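Local coordinates for protein beta-galacturonidase (Eisenbergiella tayi, PDB 6NCW) that is a family 2 glycoside hydrolase of a human gut bacterium that probably hydrolyses beta-galacturonides, at residues 499-509 and 548-559. Sequence-based numbering, arbitrary orientation.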
loop_
_atom_site.group_PDB
_atom_site.type_symbol
_atom_site.label_atom_id
_atom_site.label_comp_id
_atom_site.label_asym_id
_atom_site.label_seq_id
_atom_site.Cartn_x
_atom_site.Cartn_y
_atom_site.Cartn_z
ATOM N N PHE A 499 -16.261 10.531 27.686
ATOM C CA PHE A 499 -15.971 10.066 29.036
ATOM C C PHE A 499 -15.977 11.178 30.082
ATOM O O PHE A 499 -15.987 10.871 31.275
ATOM C CB PHE A 499 -14.627 9.332 29.044
ATOM C CG PHE A 499 -14.697 7.966 28.429
ATOM C CD1 PHE A 499 -15.683 7.068 28.821
ATOM C CD2 PHE A 499 -13.816 7.591 27.436
ATOM C CE1 PHE A 499 -15.778 5.799 28.245
ATOM C CE2 PHE A 499 -13.902 6.317 26.845
ATOM C CZ PHE A 499 -14.882 5.418 27.266
ATOM N N SER A 500 -15.986 12.449 29.683
ATOM C CA SER A 500 -16.119 13.546 30.631
ATOM C C SER A 500 -17.498 14.199 30.597
ATOM O O SER A 500 -17.728 15.166 31.327
ATOM C CB SER A 500 -15.024 14.590 30.386
ATOM O OG SER A 500 -15.162 15.187 29.116
ATOM N N ARG A 501 -18.428 13.682 29.793
ATOM C CA ARG A 501 -19.794 14.193 29.742
ATOM C C ARG A 501 -20.590 13.609 30.915
ATOM O O ARG A 501 -20.946 12.424 30.912
ATOM C CB ARG A 501 -20.416 13.838 28.394
ATOM C CG ARG A 501 -21.864 14.245 28.185
ATOM C CD ARG A 501 -22.077 15.751 28.350
ATOM N NE ARG A 501 -22.671 16.034 29.650
ATOM C CZ ARG A 501 -23.032 17.241 30.074
ATOM N NH1 ARG A 501 -22.864 18.308 29.298
ATOM N NH2 ARG A 501 -23.568 17.371 31.281
ATOM N N GLU A 502 -20.847 14.428 31.934
ATOM C CA GLU A 502 -21.653 13.984 33.066
ATOM C C GLU A 502 -23.044 13.604 32.600
ATOM O O GLU A 502 -23.681 14.349 31.848
ATOM C CB GLU A 502 -21.756 15.087 34.128
ATOM C CG GLU A 502 -20.792 14.915 35.294
ATOM C CD GLU A 502 -20.759 16.144 36.204
ATOM O OE1 GLU A 502 -21.847 16.713 36.485
ATOM O OE2 GLU A 502 -19.644 16.550 36.618
ATOM N N GLY A 503 -23.518 12.456 33.072
ATOM C CA GLY A 503 -24.779 11.893 32.644
ATOM C C GLY A 503 -24.668 10.890 31.510
ATOM O O GLY A 503 -25.683 10.314 31.111
ATOM N N CYS A 504 -23.474 10.663 30.981
ATOM C CA CYS A 504 -23.273 9.730 29.883
ATOM C C CYS A 504 -22.662 8.450 30.430
ATOM O O CYS A 504 -21.625 8.491 31.089
ATOM C CB CYS A 504 -22.371 10.345 28.802
ATOM S SG CYS A 504 -21.940 9.227 27.416
ATOM N N SER A 505 -23.309 7.313 30.157
ATOM C CA SER A 505 -22.821 6.043 30.675
ATOM C C SER A 505 -21.686 5.445 29.854
ATOM O O SER A 505 -21.071 4.477 30.320
ATOM C CB SER A 505 -23.959 5.028 30.763
ATOM O OG SER A 505 -24.840 5.384 31.812
ATOM N N GLY A 506 -21.389 5.984 28.667
ATOM C CA GLY A 506 -20.281 5.482 27.877
ATOM C C GLY A 506 -20.564 5.600 26.388
ATOM O O GLY A 506 -21.416 6.380 25.966
ATOM N N VAL A 507 -19.842 4.785 25.609
ATOM C CA VAL A 507 -19.689 5.003 24.171
ATOM C C VAL A 507 -19.450 3.669 23.468
ATOM O O VAL A 507 -18.792 2.772 24.011
ATOM C CB VAL A 507 -18.516 5.981 23.884
ATOM C CG1 VAL A 507 -17.219 5.458 24.503
ATOM C CG2 VAL A 507 -18.310 6.154 22.376
ATOM N N TYR A 508 -19.983 3.541 22.240
ATOM C CA TYR A 508 -19.533 2.536 21.278
ATOM C C TYR A 508 -18.860 3.256 20.125
ATOM O O TYR A 508 -19.494 4.050 19.420
ATOM C CB TYR A 508 -20.666 1.657 20.738
ATOM C CG TYR A 508 -21.281 0.753 21.757
ATOM C CD1 TYR A 508 -22.462 1.115 22.405
ATOM C CD2 TYR A 508 -20.689 -0.466 22.088
ATOM C CE1 TYR A 508 -23.035 0.295 23.368
ATOM C CE2 TYR A 508 -21.263 -1.300 23.037
ATOM C CZ TYR A 508 -22.430 -0.907 23.685
ATOM O OH TYR A 508 -23.006 -1.721 24.636
ATOM N N ILE A 509 -17.574 2.973 19.941
ATOM C CA ILE A 509 -16.856 3.478 18.782
ATOM C C ILE A 509 -17.438 2.885 17.504
ATOM O O ILE A 509 -17.671 1.670 17.400
ATOM C CB ILE A 509 -15.359 3.163 18.918
ATOM C CG1 ILE A 509 -14.756 4.032 20.038
ATOM C CG2 ILE A 509 -14.636 3.456 17.609
ATOM C CD1 ILE A 509 -13.442 3.557 20.562
ATOM N N VAL A 548 -7.178 4.566 21.083
ATOM C CA VAL A 548 -8.326 3.922 21.722
ATOM C C VAL A 548 -7.866 3.068 22.895
ATOM O O VAL A 548 -8.469 3.088 23.973
ATOM C CB VAL A 548 -9.116 3.086 20.697
ATOM C CG1 VAL A 548 -10.171 2.268 21.404
ATOM C CG2 VAL A 548 -9.785 3.994 19.638
ATOM N N LYS A 549 -6.793 2.306 22.700
ATOM C CA LYS A 549 -6.285 1.446 23.755
ATOM C C LYS A 549 -5.879 2.265 24.976
ATOM O O LYS A 549 -6.258 1.941 26.106
ATOM C CB LYS A 549 -5.117 0.629 23.208
ATOM C CG LYS A 549 -4.450 -0.317 24.178
ATOM C CD LYS A 549 -3.442 -1.160 23.395
ATOM C CE LYS A 549 -2.773 -2.205 24.261
ATOM N NZ LYS A 549 -1.872 -3.035 23.435
ATOM N N ASP A 550 -5.122 3.345 24.767
ATOM C CA ASP A 550 -4.756 4.214 25.883
ATOM C C ASP A 550 -5.985 4.703 26.632
ATOM O O ASP A 550 -5.996 4.727 27.867
ATOM C CB ASP A 550 -3.956 5.416 25.396
ATOM C CG ASP A 550 -2.548 5.050 24.966
ATOM O OD1 ASP A 550 -2.085 3.928 25.274
ATOM O OD2 ASP A 550 -1.911 5.893 24.293
ATOM N N SER A 551 -7.028 5.104 25.902
ATOM C CA SER A 551 -8.231 5.619 26.549
ATOM C C SER A 551 -8.970 4.524 27.312
ATOM O O SER A 551 -9.270 4.682 28.499
ATOM C CB SER A 551 -9.155 6.260 25.518
ATOM O OG SER A 551 -10.395 6.590 26.116
ATOM N N TYR A 552 -9.271 3.401 26.645
ATOM C CA TYR A 552 -10.110 2.383 27.271
ATOM C C TYR A 552 -9.381 1.655 28.401
ATOM O O TYR A 552 -10.015 1.219 29.366
ATOM C CB TYR A 552 -10.590 1.374 26.230
ATOM C CG TYR A 552 -11.798 1.779 25.400
ATOM C CD1 TYR A 552 -12.315 3.070 25.440
ATOM C CD2 TYR A 552 -12.425 0.852 24.582
ATOM C CE1 TYR A 552 -13.433 3.426 24.680
ATOM C CE2 TYR A 552 -13.529 1.198 23.815
ATOM C CZ TYR A 552 -14.035 2.479 23.868
ATOM O OH TYR A 552 -15.146 2.799 23.105
ATOM N N ARG A 553 -8.066 1.472 28.282
ATOM C CA ARG A 553 -7.306 0.825 29.346
ATOM C C ARG A 553 -7.137 1.710 30.580
ATOM O O ARG A 553 -6.747 1.207 31.637
ATOM C CB ARG A 553 -5.936 0.412 28.819
ATOM C CG ARG A 553 -5.978 -0.725 27.826
ATOM C CD ARG A 553 -5.307 -1.888 28.466
ATOM N NE ARG A 553 -4.550 -2.702 27.536
ATOM C CZ ARG A 553 -4.870 -3.958 27.255
ATOM N NH1 ARG A 553 -5.941 -4.501 27.838
ATOM N NH2 ARG A 553 -4.132 -4.659 26.389
ATOM N N SER A 554 -7.424 3.002 30.484
ATOM C CA SER A 554 -7.313 3.892 31.627
ATOM C C SER A 554 -8.610 3.982 32.425
ATOM O O SER A 554 -8.725 4.829 33.317
ATOM C CB SER A 554 -6.895 5.284 31.161
ATOM O OG SER A 554 -7.958 5.914 30.474
ATOM N N LEU A 555 -9.594 3.151 32.114
ATOM C CA LEU A 555 -10.891 3.276 32.747
ATOM C C LEU A 555 -11.381 1.889 33.096
ATOM O O LEU A 555 -11.078 0.919 32.398
ATOM C CB LEU A 555 -11.896 3.993 31.839
ATOM C CG LEU A 555 -11.714 5.505 31.656
ATOM C CD1 LEU A 555 -12.552 5.964 30.498
ATOM C CD2 LEU A 555 -12.108 6.263 32.908
ATOM N N GLY A 556 -12.132 1.805 34.192
ATOM C CA GLY A 556 -12.688 0.550 34.634
ATOM C C GLY A 556 -14.089 0.343 34.096
ATOM O O GLY A 556 -14.614 1.139 33.323
ATOM N N ASN A 557 -14.705 -0.757 34.531
ATOM C CA ASN A 557 -16.051 -1.091 34.089
ATOM C C ASN A 557 -17.158 -0.348 34.830
ATOM O O ASN A 557 -18.311 -0.371 34.372
ATOM C CB ASN A 557 -16.261 -2.584 34.222
ATOM C CG ASN A 557 -15.349 -3.348 33.326
ATOM O OD1 ASN A 557 -14.970 -2.854 32.268
ATOM N ND2 ASN A 557 -14.960 -4.538 33.743
ATOM N N TYR A 558 -16.850 0.315 35.939
ATOM C CA TYR A 558 -17.891 0.930 36.741
ATOM C C TYR A 558 -17.471 2.325 37.162
ATOM O O TYR A 558 -16.287 2.605 37.337
ATOM C CB TYR A 558 -18.193 0.109 37.985
ATOM C CG TYR A 558 -18.395 -1.339 37.684
ATOM C CD1 TYR A 558 -19.623 -1.794 37.249
ATOM C CD2 TYR A 558 -17.351 -2.252 37.823
ATOM C CE1 TYR A 558 -19.829 -3.124 36.972
ATOM C CE2 TYR A 558 -17.538 -3.577 37.540
ATOM C CZ TYR A 558 -18.787 -4.008 37.114
ATOM O OH TYR A 558 -19.009 -5.322 36.819
ATOM N N PHE A 559 -18.465 3.193 37.325
ATOM C CA PHE A 559 -18.256 4.502 37.923
ATOM C C PHE A 559 -18.115 4.286 39.430
ATOM O O PHE A 559 -19.102 4.048 40.127
ATOM C CB PHE A 559 -19.420 5.431 37.593
ATOM C CG PHE A 559 -19.552 5.778 36.129
ATOM C CD1 PHE A 559 -18.893 6.882 35.599
ATOM C CD2 PHE A 559 -20.360 5.022 35.288
ATOM C CE1 PHE A 559 -19.021 7.214 34.253
ATOM C CE2 PHE A 559 -20.494 5.348 33.941
ATOM C CZ PHE A 559 -19.823 6.452 33.427
#
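Phe499, at the end of helix 484-500, is met by Leu555 over one face of its ring and by Tyr552 at the edge. The face receives the Leu555 methyl CD1 in a CH-pi contact, 3.5 Å from the ring centroid and only 10° off the normal. At the rim, near the ring plane, Tyr552 CE1 lies 3.6 Å from Phe499 CZ; the two aromatics meet rim to rim with planes at 76°, neither stacked over the other. With chi1 at -82°, Tyr552 CG stands anti to the carbonyl carbon, and the ring reaches from helix 544-553 toward strand 504-509, with Phe499 along one rim and Ile509 facing its hydroxyl end. That hydroxyl is buried against aliphatic carbon, with Ile509 CD1 just 3.2 Å from Tyr552 OH and Val507 CG1 at 3.6 Å; a hydrogen bond to the carbonyl of Gly274 on the neighbouring strand 268-276 satisfies it. Ile509 CD1 also packs on Val548 CG1 at 3.6 Å, one helical turn before Tyr552. Beyond the helix the chain continues past Phe499 to the start of strand 504-509, where Ser505 O lies near the plane of the Phe559 ring, at its edge, 3.8 Å from Phe559 CE2. Strand 504-509 pairs in parallel with strands 461-466 and 268-276, closing the barrel, and runs nearly antiparallel to helix 548-553. This is the beta-strand-to-outer-helix packing of a TIM barrel, here setting the last barrel strand, and the end of the helix that precedes it, against the helix that follows.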